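Local structure of TRAP-T family transporter, DctP (Periplasmic binding) subunit (Sulfitobacter sp. NAS-14.1, 4PF8) at residues 30-33 against 37-40; 43-48 against 234-239; 178-183 against 300-305. The protein binds beta-D-galacturonate and, as the periplasmic solute-binding subunit of a TRAP transporter, probably hands it on to the membrane subunits for uptake. All blocks are in the same frame, centred on the assembly; numbering follows the deposited sequence.

Interaction 1. Residues 30-33 against 37-40; sequences NIHV and PVSH. With GTR (beta-D-galactopyranuronic acid), chain D.
Ser39, in the first turn of helix 37-52, grips Asn30 and Val33 of the loop that precedes it, at the start of the beta-alpha-beta crossover running from strand 26-29 through this helix to strand 59-62. Its hydroxyl works in both directions. OG accepts from Asn30 ND2 at 2.8 Å, lying almost in the plane of that amide although the bond is bent, 140° at the hydrogen, and donates to Val33 O at 2.7 Å. With chi1 at -43°, OG lies beside the backbone N and within reach of both loop partners. Beside the serine, Val38 makes van der Waals contacts with both of its methyls, CG1 on Asn30 OD1 (3.4 Å) and CG2 on His32 CD2 (4.0 Å), crossing the imidazole side chain at about a right angle. His32 in turn holds the sugar, NE2 donating to GTR O2 at 2.9 Å with the oxygen at the ring's edge and in its plane. Ile31 contributes by contact alone, its CG2 lying 3.7 Å from GTR O3 and also against a face of the His32 ring. Further out, Tyr36 stacks on His32, and Asn30 ND2 has a second partner in His63 ND1, so that the amide ties the loop to the residue just past strand 59-62 as well as to the helix. The backbone of His32 is steadied from within the loop, where its N makes a weak but nearly straight bond (167°) to Asn30 OD1, 3.2 Å away.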
ATOM      1  N   ASN A  30       7.699   9.595   2.531  1.00  7.51           N
ATOM      2  CA  ASN A  30       6.552   9.383   1.655  1.00  7.01           C
ATOM      3  C   ASN A  30       7.092   8.984   0.297  1.00  7.35           C
ATOM      4  O   ASN A  30       8.001   9.621  -0.217  1.00  9.13           O
ATOM      5  CB  ASN A  30       5.797  10.695   1.538  1.00  7.63           C
ATOM      6  CG  ASN A  30       4.511  10.595   0.716  1.00  8.87           C
ATOM      7  OD1 ASN A  30       3.930   9.524   0.524  1.00  9.06           O
ATOM      8  ND2 ASN A  30       4.033  11.727   0.295  1.00 10.68           N
ATOM      9  N   ILE A  31       6.498   7.951  -0.304  1.00  5.19           N
ATOM     10  CA  ILE A  31       6.868   7.522  -1.640  1.00  6.98           C
ATOM     11  C   ILE A  31       6.217   8.362  -2.744  1.00  7.19           C
ATOM     12  O   ILE A  31       6.687   8.384  -3.873  1.00  8.49           O
ATOM     13  CB  ILE A  31       6.519   6.032  -1.832  1.00  7.60           C
ATOM     14  CG1 ILE A  31       7.351   5.384  -2.937  1.00 12.58           C
ATOM     15  CG2 ILE A  31       5.024   5.841  -2.080  1.00  8.72           C
ATOM     16  CD1 ILE A  31       7.200   3.853  -2.944  1.00 15.10           C
ATOM     17  N   HIS A  32       5.125   9.046  -2.406  1.00  8.00           N
ATOM     18  CA  HIS A  32       4.292   9.691  -3.415  1.00  7.77           C
ATOM     19  C   HIS A  32       4.664  11.098  -3.790  1.00  8.71           C
ATOM     20  O   HIS A  32       5.421  11.760  -3.077  1.00  9.66           O
ATOM     21  CB  HIS A  32       2.865   9.670  -2.921  1.00  6.98           C
ATOM     22  CG  HIS A  32       2.285   8.306  -2.910  1.00  6.75           C
ATOM     23  ND1 HIS A  32       2.009   7.617  -4.071  1.00  9.25           N
ATOM     24  CD2 HIS A  32       1.967   7.486  -1.892  1.00  8.07           C
ATOM     25  CE1 HIS A  32       1.516   6.430  -3.758  1.00  7.85           C
ATOM     26  NE2 HIS A  32       1.497   6.324  -2.445  1.00  8.61           N
ATOM     27  N   VAL A  33       4.149  11.555  -4.934  1.00  9.44           N
ATOM     28  CA  VAL A  33       4.278  12.944  -5.330  1.00 10.40           C
ATOM     29  C   VAL A  33       3.642  13.857  -4.290  1.00 10.01           C
ATOM     30  O   VAL A  33       2.812  13.413  -3.509  1.00  9.43           O
ATOM     31  CB  VAL A  33       3.671  13.196  -6.716  1.00 14.26           C
ATOM     32  CG1 VAL A  33       4.405  12.330  -7.756  1.00 20.38           C
ATOM     33  CG2 VAL A  33       2.167  12.918  -6.704  1.00 16.49           C
ATOM     34  N   PRO A  37      -3.072  12.190  -1.757  1.00 12.00           N
ATOM     35  CA  PRO A  37      -3.771  12.184  -0.451  1.00 12.55           C
ATOM     36  C   PRO A  37      -2.912  11.804   0.758  1.00 11.21           C
ATOM     37  O   PRO A  37      -3.024  12.398   1.842  1.00 11.49           O
ATOM     38  CB  PRO A  37      -4.881  11.145  -0.656  1.00 10.76           C
ATOM     39  CG  PRO A  37      -5.179  11.250  -2.113  1.00 11.91           C
ATOM     40  CD  PRO A  37      -3.851  11.489  -2.796  1.00 12.87           C
ATOM     41  N   VAL A  38      -2.038  10.830   0.558  1.00  9.70           N
ATOM     42  CA  VAL A  38      -1.095  10.427   1.584  1.00  9.22           C
ATOM     43  C   VAL A  38      -0.242  11.623   1.994  1.00  9.98           C
ATOM     44  O   VAL A  38      -0.055  11.885   3.173  1.00 10.37           O
ATOM     45  CB  VAL A  38      -0.171   9.316   1.062  1.00  8.38           C
ATOM     46  CG1 VAL A  38       0.938   9.027   2.071  1.00  8.46           C
ATOM     47  CG2 VAL A  38      -0.978   8.052   0.739  1.00  9.84           C
ATOM     48  N   SER A  39       0.286  12.332   1.004  1.00  8.47           N
ATOM     49  CA  SER A  39       1.139  13.487   1.243  1.00  9.08           C
ATOM     50  C   SER A  39       0.450  14.553   2.087  1.00 10.64           C
ATOM     51  O   SER A  39       1.045  15.095   3.033  1.00 11.95           O
ATOM     52  CB  SER A  39       1.569  14.077  -0.093  1.00 11.06           C
ATOM     53  OG  SER A  39       1.925  13.032  -0.992  1.00 10.43           O
ATOM     54  N   HIS A  40      -0.798  14.859   1.737  1.00 10.72           N
ATOM     55  CA  HIS A  40      -1.554  15.867   2.459  1.00 12.02           C
ATOM     56  C   HIS A  40      -1.864  15.385   3.856  1.00 13.48           C
ATOM     57  O   HIS A  40      -1.824  16.177   4.820  1.00 13.50           O
ATOM     58  CB  HIS A  40      -2.838  16.233   1.705  1.00 13.65           C
ATOM     59  CG  HIS A  40      -2.580  16.790   0.344  1.00 16.00           C
ATOM     60  ND1 HIS A  40      -1.761  17.878   0.129  1.00 24.91           N
ATOM     61  CD2 HIS A  40      -2.991  16.384  -0.879  1.00 15.77           C
ATOM     62  CE1 HIS A  40      -1.694  18.129  -1.165  1.00 26.78           C
ATOM     63  NE2 HIS A  40      -2.439  17.242  -1.798  1.00 19.43           N
TER
HETATM   64  C1  GTR D 402       1.082   2.279  -3.964  1.00  5.44           C
HETATM   65  C2  GTR D 402       1.409   2.446  -2.518  1.00  5.28           C
HETATM   66  C3  GTR D 402       2.894   2.744  -2.419  1.00  7.07           C
HETATM   67  C4  GTR D 402       3.724   1.612  -3.009  1.00  6.96           C
HETATM   68  C5  GTR D 402       3.253   1.451  -4.450  1.00  7.09           C
HETATM   69  C6  GTR D 402       3.956   0.272  -5.112  1.00  9.45           C
HETATM   70  O1  GTR D 402      -0.327   1.924  -4.127  1.00  6.84           O
HETATM   71  O2  GTR D 402       0.648   3.581  -2.022  1.00  6.58           O
HETATM   72  O3  GTR D 402       3.207   2.805  -1.010  1.00  7.50           O
HETATM   73  O4  GTR D 402       3.442   0.418  -2.258  1.00  9.35           O
HETATM   74  O5  GTR D 402       1.827   1.239  -4.519  1.00  6.32           O
HETATM   75  O6A GTR D 402       3.277  -0.351  -5.971  1.00  7.19           O
HETATM   76  O6B GTR D 402       5.172   0.084  -4.878  1.00  8.04           O

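Interaction 2. Residues 43-48 against 234-239; sequences EAFMEE and ECLCMS. With GTR (beta-D-galactopyranuronic acid), chain D.
Phe45 of helix 37-52 reaches across to Leu236 and Met238, alternate residues on one side of strand 234-239. The strand begins at the ligand: Glu234, extended beyond CG, accepts a very short bond of 2.5 Å to its OE2 from GTR O2, and its side chain rests on Val86 and Ser88 of strand 84-88. Cys235 packs on Ala137 of strand 135-141. Leu236 turns to the helix, and Leu236 CD2 lies over a face of the Phe45 ring, 4.1 Å from Phe45 CD1, the two side chains crossing obliquely. Cys237 is directed away from the helix and packs on Phe87 and Ile135. Met238, a selenomethionine, bends at its last torsion (chi3 -59°), bringing CE to the rim of the same ring, 3.9 Å from Phe45 CZ and near the ring plane. Phe45, which also meets the Phe84 ring and Leu138, is thus touched at a face and at an edge. Ser239 closes the strand as the N-cap of helix 240-244. A helix laid on a 2-1-3-5-4 sheet, whose antiparallel strand 234-239 comes last in sequence, is typical of an alpha/beta lobe in type II periplasmic binding proteins.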
ATOM      1  N   GLU A  43       1.406  15.770   5.879  1.00 11.20           N
ATOM      2  CA  GLU A  43       1.704  17.163   6.178  1.00 12.49           C
ATOM      3  C   GLU A  43       0.765  17.683   7.261  1.00 13.47           C
ATOM      4  O   GLU A  43       1.182  18.458   8.105  1.00 14.72           O
ATOM      5  CB  GLU A  43       1.647  18.026   4.922  1.00 14.68           C
ATOM      6  CG  GLU A  43       2.733  17.656   3.906  1.00 16.41           C
ATOM      7  CD  GLU A  43       3.998  18.479   3.997  1.00 30.76           C
ATOM      8  OE1 GLU A  43       4.223  19.159   5.031  1.00 36.39           O
ATOM      9  OE2 GLU A  43       4.774  18.437   3.013  1.00 27.82           O
ATOM     10  N   ALA A  44      -0.491  17.235   7.244  1.00 13.63           N
ATOM     11  CA  ALA A  44      -1.474  17.677   8.235  1.00 14.56           C
ATOM     12  C   ALA A  44      -1.087  17.146   9.601  1.00 14.28           C
ATOM     13  O   ALA A  44      -1.242  17.848  10.604  1.00 15.64           O
ATOM     14  CB  ALA A  44      -2.874  17.222   7.870  1.00 14.75           C
ATOM     15  N   PHE A  45      -0.608  15.908   9.630  1.00 13.38           N
ATOM     16  CA  PHE A  45      -0.105  15.288  10.850  1.00 13.44           C
ATOM     17  C   PHE A  45       1.026  16.125  11.450  1.00 13.92           C
ATOM     18  O   PHE A  45       0.976  16.517  12.616  1.00 14.18           O
ATOM     19  CB  PHE A  45       0.391  13.863  10.551  1.00 11.40           C
ATOM     20  CG  PHE A  45       1.210  13.261  11.654  1.00 11.25           C
ATOM     21  CD1 PHE A  45       0.613  12.827  12.820  1.00 13.01           C
ATOM     22  CD2 PHE A  45       2.584  13.119  11.519  1.00 13.62           C
ATOM     23  CE1 PHE A  45       1.368  12.280  13.847  1.00 13.15           C
ATOM     24  CE2 PHE A  45       3.339  12.561  12.540  1.00 14.61           C
ATOM     25  CZ  PHE A  45       2.728  12.152  13.712  1.00 14.85           C
HETATM   26  N   MSE A  46       2.038  16.409  10.638  1.00 13.70           N
HETATM   27  CA  MSE A  46       3.212  17.123  11.125  1.00 15.06           C
HETATM   28  C   MSE A  46       2.846  18.534  11.561  1.00 17.83           C
HETATM   29  O   MSE A  46       3.304  19.016  12.601  1.00 16.56           O
HETATM   30  CB  MSE A  46       4.277  17.173  10.027  1.00 15.40           C
HETATM   31  CG  MSE A  46       5.646  17.626  10.502  1.00 19.08           C
HETATM   32 SE   MSE A  46       6.414  16.375  11.816  0.90 17.08          SE
HETATM   33  CE  MSE A  46       6.247  17.485  13.402  1.00 22.74           C
ATOM     34  N   GLU A  47       2.001  19.198  10.782  1.00 17.02           N
ATOM     35  CA  GLU A  47       1.500  20.525  11.168  1.00 18.61           C
ATOM     36  C   GLU A  47       0.801  20.509  12.517  1.00 18.02           C
ATOM     37  O   GLU A  47       1.009  21.403  13.354  1.00 19.29           O
ATOM     38  CB  GLU A  47       0.520  21.023  10.120  1.00 20.49           C
ATOM     39  CG  GLU A  47       1.172  21.604   8.908  1.00 28.46           C
ATOM     40  CD  GLU A  47       0.148  22.145   7.941  1.00 37.01           C
ATOM     41  OE1 GLU A  47       0.168  21.700   6.770  1.00 46.47           O
ATOM     42  OE2 GLU A  47      -0.674  23.003   8.368  1.00 44.79           O
ATOM     43  N   GLU A  48      -0.027  19.503  12.753  1.00 17.33           N
ATOM     44  CA  GLU A  48      -0.768  19.449  14.006  1.00 18.14           C
ATOM     45  C   GLU A  48       0.165  19.211  15.187  1.00 18.15           C
ATOM     46  O   GLU A  48       0.000  19.826  16.229  1.00 19.39           O
ATOM     47  CB  GLU A  48      -1.875  18.390  13.987  1.00 18.69           C
ATOM     48  CG  GLU A  48      -2.679  18.379  15.290  1.00 19.39           C
ATOM     49  CD  GLU A  48      -3.854  17.410  15.304  1.00 25.68           C
ATOM     50  OE1 GLU A  48      -4.270  16.986  16.409  1.00 25.43           O
ATOM     51  OE2 GLU A  48      -4.394  17.084  14.224  1.00 24.49           O
ATOM     52  N   GLU A 234      -2.360   1.048   4.298  1.00  7.61           N
ATOM     53  CA  GLU A 234      -1.089   1.693   4.556  1.00  7.98           C
ATOM     54  C   GLU A 234      -1.110   2.168   5.982  1.00  8.67           C
ATOM     55  O   GLU A 234      -2.182   2.380   6.559  1.00 13.29           O
ATOM     56  CB  GLU A 234      -0.871   2.837   3.581  1.00  9.59           C
ATOM     57  CG  GLU A 234      -1.143   2.339   2.191  1.00 10.69           C
ATOM     58  CD  GLU A 234      -0.514   3.141   1.105  1.00 12.34           C
ATOM     59  OE1 GLU A 234      -0.370   4.372   1.261  1.00 13.38           O
ATOM     60  OE2 GLU A 234      -0.167   2.519   0.065  1.00 10.15           O
ATOM     61  N   CYS A 235       0.059   2.305   6.568  1.00  7.91           N
ATOM     62  CA  CYS A 235       0.147   2.638   7.961  1.00  9.71           C
ATOM     63  C   CYS A 235       0.957   3.905   8.142  1.00 11.36           C
ATOM     64  O   CYS A 235       2.112   3.972   7.695  1.00 10.25           O
ATOM     65  CB  CYS A 235       0.770   1.473   8.694  1.00 12.75           C
ATOM     66  SG  CYS A 235       0.904   1.716  10.441  1.00 20.62           S
ATOM     67  N   LEU A 236       0.317   4.906   8.731  1.00  8.88           N
ATOM     68  CA  LEU A 236       1.015   6.079   9.241  1.00  7.44           C
ATOM     69  C   LEU A 236       1.646   5.606  10.533  1.00  8.90           C
ATOM     70  O   LEU A 236       0.950   5.163  11.453  1.00 10.39           O
ATOM     71  CB  LEU A 236       0.048   7.238   9.539  1.00 11.36           C
ATOM     72  CG  LEU A 236       0.714   8.395  10.294  1.00 12.97           C
ATOM     73  CD1 LEU A 236       1.753   9.133   9.464  1.00 12.48           C
ATOM     74  CD2 LEU A 236      -0.370   9.365  10.795  1.00 16.98           C
ATOM     75  N   CYS A 237       2.966   5.645  10.593  1.00 10.48           N
ATOM     76  CA  CYS A 237       3.620   5.135  11.772  1.00 13.58           C
ATOM     77  C   CYS A 237       4.852   5.892  12.141  1.00 13.33           C
ATOM     78  O   CYS A 237       5.395   6.668  11.375  1.00 12.44           O
ATOM     79  CB  CYS A 237       4.006   3.702  11.565  1.00 13.71           C
ATOM     80  SG  CYS A 237       5.049   3.481  10.156  1.00 18.39           S
HETATM   81  N   MSE A 238       5.292   5.613  13.349  1.00 10.40           N
HETATM   82  CA  MSE A 238       6.442   6.272  13.913  1.00 10.44           C
HETATM   83  C   MSE A 238       7.441   5.228  14.295  1.00 10.99           C
HETATM   84  O   MSE A 238       7.094   4.111  14.670  1.00 11.14           O
HETATM   85  CB  MSE A 238       6.003   7.033  15.158  1.00 14.72           C
HETATM   86  CG  MSE A 238       7.085   7.794  15.837  1.00 23.69           C
HETATM   87 SE   MSE A 238       6.302   9.347  16.725  0.61 20.98          SE
HETATM   88  CE  MSE A 238       5.618  10.040  15.175  1.00 12.16           C
ATOM     89  N   SER A 239       8.716   5.586  14.225  1.00  9.77           N
ATOM     90  CA  SER A 239       9.724   4.767  14.854  1.00 10.24           C
ATOM     91  C   SER A 239       9.443   4.633  16.339  1.00 11.00           C
ATOM     92  O   SER A 239       9.254   5.637  17.030  1.00 11.32           O
ATOM     93  CB  SER A 239      11.102   5.402  14.679  1.00 10.36           C
ATOM     94  OG  SER A 239      12.018   4.734  15.520  1.00 12.70           O
TER
HETATM   95  C1  GTR D 402       1.082   2.279  -3.964  1.00  5.44           C
HETATM   96  C2  GTR D 402       1.409   2.446  -2.518  1.00  5.28           C
HETATM   97  C3  GTR D 402       2.894   2.744  -2.419  1.00  7.07           C
HETATM   98  C4  GTR D 402       3.724   1.612  -3.009  1.00  6.96           C
HETATM   99  C5  GTR D 402       3.253   1.451  -4.450  1.00  7.09           C
HETATM  100  C6  GTR D 402       3.956   0.272  -5.112  1.00  9.45           C
HETATM  101  O1  GTR D 402      -0.327   1.924  -4.127  1.00  6.84           O
HETATM  102  O2  GTR D 402       0.648   3.581  -2.022  1.00  6.58           O
HETATM  103  O3  GTR D 402       3.207   2.805  -1.010  1.00  7.50           O
HETATM  104  O4  GTR D 402       3.442   0.418  -2.258  1.00  9.35           O
HETATM  105  O5  GTR D 402       1.827   1.239  -4.519  1.00  6.32           O
HETATM  106  O6A GTR D 402       3.277  -0.351  -5.971  1.00  7.19           O
HETATM  107  O6B GTR D 402       5.172   0.084  -4.878  1.00  8.04           O

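Interaction 3. Residues 178-183 against 300-305; sequences IESMGG and MVPVYE
A Schellman motif closes helix 172-179 and sets Ser180 and Met181 against Met300, Pro302 and Val303 at the start of helix 301-310. The motif is made by two backbone bonds, Gly183 N to Ile178 O at 2.9 Å and Gly182 N to Glu179 O, also at 2.9 Å, with Gly182 as the C-prime residue at a positive phi of 83°. Ile178 O is shared, since Met181 N reaches it too, from the face opposite to that used by Gly183 N. The chain therefore turns away sharply and leaves Ser180 and Met181 at the corner, beside the second helix. Ser180 points at that helix, but its hydroxyl is bonded back to Gly176 O, one turn earlier; a chi1 of -72° holds OG beside the backbone N for this. What OG meets across the contact is hydrocarbon, Pro302 CB at 3.9 Å and Val303 CG2 at 4.0 Å. The deeper half is a meeting of two selenomethionines, whose methyls come tip to tip with Met181 CE 4.3 Å from Met300 CE. Both leave with a similar chi1; Met181 is then extended at chi2 and bent at chi3, whereas Met300 is bent at chi2 and extended at chi3, which brings its methyl back toward the turn. Close by, Met300 O lies at the edge of the Tyr304 ring, whose OH is bonded to Pro105 O. Pro105 also packs on Met300 and Val303, while Met177 and Leu173 of helix 172-179 receive these same two side chains. Behind the turn, Ile178 packs on Val166 and Val168 of strand 165-168, and with Met181 on Phe148 of strand 146-150.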
ATOM      1  N   ILE A 178       1.327 -13.613  -9.579  1.00 10.34           N
ATOM      2  CA  ILE A 178       1.521 -13.473 -11.018  1.00  9.90           C
ATOM      3  C   ILE A 178       1.810 -14.840 -11.649  1.00 10.53           C
ATOM      4  O   ILE A 178       1.268 -15.177 -12.716  1.00 10.74           O
ATOM      5  CB  ILE A 178       2.664 -12.489 -11.323  1.00  9.59           C
ATOM      6  CG1 ILE A 178       2.335 -11.106 -10.799  1.00 10.71           C
ATOM      7  CG2 ILE A 178       2.940 -12.393 -12.798  1.00 10.97           C
ATOM      8  CD1 ILE A 178       1.053 -10.577 -11.284  1.00 10.75           C
ATOM      9  N   GLU A 179       2.650 -15.636 -11.002  1.00 11.02           N
ATOM     10  CA  GLU A 179       2.996 -16.963 -11.520  1.00 11.82           C
ATOM     11  C   GLU A 179       1.768 -17.878 -11.587  1.00 12.63           C
ATOM     12  O   GLU A 179       1.642 -18.726 -12.488  1.00 14.50           O
ATOM     13  CB  GLU A 179       4.108 -17.599 -10.662  1.00 13.51           C
ATOM     14  CG  GLU A 179       5.441 -16.931 -10.874  1.00 17.06           C
ATOM     15  CD  GLU A 179       6.594 -17.600 -10.145  1.00 29.63           C
ATOM     16  OE1 GLU A 179       7.744 -17.199 -10.422  1.00 28.67           O
ATOM     17  OE2 GLU A 179       6.360 -18.500  -9.300  1.00 32.21           O
ATOM     18  N   SER A 180       0.857 -17.726 -10.635  1.00 12.85           N
ATOM     19  CA  SER A 180      -0.329 -18.573 -10.603  1.00 13.80           C
ATOM     20  C   SER A 180      -1.214 -18.287 -11.808  1.00 16.26           C
ATOM     21  O   SER A 180      -2.068 -19.105 -12.159  1.00 19.21           O
ATOM     22  CB  SER A 180      -1.097 -18.338  -9.310  1.00 15.83           C
ATOM     23  OG  SER A 180      -0.395 -18.890  -8.204  1.00 23.31           O
HETATM   24  N   MSE A 181      -1.014 -17.146 -12.466  1.00 15.13           N
HETATM   25  CA  MSE A 181      -1.752 -16.871 -13.706  1.00 18.80           C
HETATM   26  C   MSE A 181      -0.881 -16.991 -14.934  1.00 17.55           C
HETATM   27  O   MSE A 181      -1.289 -16.619 -16.038  1.00 18.73           O
HETATM   28  CB  MSE A 181      -2.387 -15.498 -13.642  1.00 21.30           C
HETATM   29  CG  MSE A 181      -3.454 -15.418 -12.558  1.00 22.26           C
HETATM   30 SE   MSE A 181      -4.256 -13.683 -12.516  0.87 21.90          SE
HETATM   31  CE  MSE A 181      -2.818 -12.684 -11.874  1.00 16.28           C
ATOM     32  N   GLY A 182       0.314 -17.530 -14.757  1.00 15.64           N
ATOM     33  CA  GLY A 182       1.203 -17.798 -15.868  1.00 14.44           C
ATOM     34  C   GLY A 182       2.011 -16.596 -16.326  1.00 13.67           C
ATOM     35  O   GLY A 182       2.636 -16.648 -17.385  1.00 16.16           O
ATOM     36  N   GLY A 183       2.029 -15.536 -15.524  1.00 12.40           N
ATOM     37  CA  GLY A 183       2.824 -14.363 -15.844  1.00 10.88           C
ATOM     38  C   GLY A 183       4.244 -14.505 -15.344  1.00 10.69           C
ATOM     39  O   GLY A 183       4.592 -15.475 -14.657  1.00 13.45           O
HETATM   40  N   MSE A 300      -6.264 -17.682  -7.621  1.00 14.86           N
HETATM   41  CA  MSE A 300      -5.436 -17.334  -6.459  1.00 14.22           C
HETATM   42  C   MSE A 300      -5.421 -18.320  -5.327  1.00 16.15           C
HETATM   43  O   MSE A 300      -4.723 -18.083  -4.345  1.00 19.43           O
HETATM   44  CB  MSE A 300      -5.905 -16.021  -5.842  1.00 19.87           C
HETATM   45  CG  MSE A 300      -5.848 -14.883  -6.769  1.00 15.96           C
HETATM   46 SE   MSE A 300      -4.057 -14.454  -7.305  0.79 18.34          SE
HETATM   47  CE  MSE A 300      -4.708 -12.735  -7.989  1.00 17.53           C
ATOM     48  N   VAL A 301      -6.176 -19.399  -5.418  1.00 20.15           N
ATOM     49  CA  VAL A 301      -6.170 -20.375  -4.339  1.00 22.17           C
ATOM     50  C   VAL A 301      -4.728 -20.801  -3.975  1.00 26.98           C
ATOM     51  O   VAL A 301      -4.384 -20.905  -2.797  1.00 19.84           O
ATOM     52  CB  VAL A 301      -7.051 -21.589  -4.677  1.00 23.55           C
ATOM     53  CG1 VAL A 301      -6.751 -22.765  -3.746  1.00 27.75           C
ATOM     54  CG2 VAL A 301      -8.524 -21.197  -4.623  1.00 25.74           C
ATOM     55  N   PRO A 302      -3.866 -21.020  -4.982  1.00 18.75           N
ATOM     56  CA  PRO A 302      -2.528 -21.529  -4.643  1.00 19.27           C
ATOM     57  C   PRO A 302      -1.670 -20.576  -3.802  1.00 17.43           C
ATOM     58  O   PRO A 302      -0.819 -21.024  -3.036  1.00 18.21           O
ATOM     59  CB  PRO A 302      -1.890 -21.778  -6.016  1.00 18.38           C
ATOM     60  CG  PRO A 302      -3.033 -22.000  -6.936  1.00 18.27           C
ATOM     61  CD  PRO A 302      -4.155 -21.126  -6.422  1.00 20.21           C
ATOM     62  N   VAL A 303      -1.915 -19.278  -3.922  1.00 16.12           N
ATOM     63  CA  VAL A 303      -1.189 -18.289  -3.138  1.00 15.48           C
ATOM     64  C   VAL A 303      -1.497 -18.496  -1.659  1.00 16.29           C
ATOM     65  O   VAL A 303      -0.607 -18.402  -0.827  1.00 16.62           O
ATOM     66  CB  VAL A 303      -1.580 -16.863  -3.554  1.00 17.43           C
ATOM     67  CG1 VAL A 303      -0.889 -15.863  -2.693  1.00 16.12           C
ATOM     68  CG2 VAL A 303      -1.248 -16.640  -5.028  1.00 22.03           C
ATOM     69  N   TYR A 304      -2.767 -18.730  -1.341  1.00 16.72           N
ATOM     70  CA  TYR A 304      -3.173 -19.020   0.041  1.00 17.75           C
ATOM     71  C   TYR A 304      -2.577 -20.334   0.516  1.00 19.23           C
ATOM     72  O   TYR A 304      -2.035 -20.430   1.623  1.00 19.96           O
ATOM     73  CB  TYR A 304      -4.696 -19.106   0.136  1.00 18.14           C
ATOM     74  CG  TYR A 304      -5.395 -17.753   0.186  1.00 17.15           C
ATOM     75  CD1 TYR A 304      -5.644 -17.037  -0.972  1.00 16.02           C
ATOM     76  CD2 TYR A 304      -5.819 -17.214   1.390  1.00 17.55           C
ATOM     77  CE1 TYR A 304      -6.281 -15.801  -0.937  1.00 15.30           C
ATOM     78  CE2 TYR A 304      -6.458 -15.984   1.435  1.00 16.84           C
ATOM     79  CZ  TYR A 304      -6.699 -15.290   0.269  1.00 15.74           C
ATOM     80  OH  TYR A 304      -7.339 -14.062   0.324  1.00 15.22           O
ATOM     81  N   GLU A 305      -2.678 -21.358  -0.324  1.00 19.82           N
ATOM     82  CA  GLU A 305      -2.163 -22.669   0.048  1.00 21.44           C
ATOM     83  C   GLU A 305      -0.675 -22.581   0.355  1.00 21.55           C
ATOM     84  O   GLU A 305      -0.209 -23.154   1.329  1.00 22.83           O
ATOM     85  CB  GLU A 305      -2.416 -23.689  -1.062  1.00 22.03           C
ATOM     86  CG  GLU A 305      -3.884 -23.897  -1.377  1.00 26.48           C
ATOM     87  CD  GLU A 305      -4.615 -24.677  -0.305  1.00 37.95           C
ATOM     88  OE1 GLU A 305      -3.971 -25.068   0.694  1.00 45.43           O
ATOM     89  OE2 GLU A 305      -5.836 -24.904  -0.469  1.00 45.73           O
TER

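Overall arrangement
Interactions 1 and 2 are neighbours on helix 37-52, their centres 11 Å apart, and they touch where Val38 CG2 lies 3.8 Å from Glu234 OE1. They also converge on one sugar atom: GTR O2 accepts from His32 and donates to Glu234, so the two contacts hold the same hydroxyl from the loop before helix 37-52 and from strand 234-239. Gln70, Arg146, Arg167 and Asn207 are also hydrogen-bonded to the sugar. Interaction 3 lies across the centre of the chain, about 31 Å from interaction 1 and 35 Å from interaction 2 between centres, and does not touch the ligand. Its segments alternate in sequence with those of interaction 2.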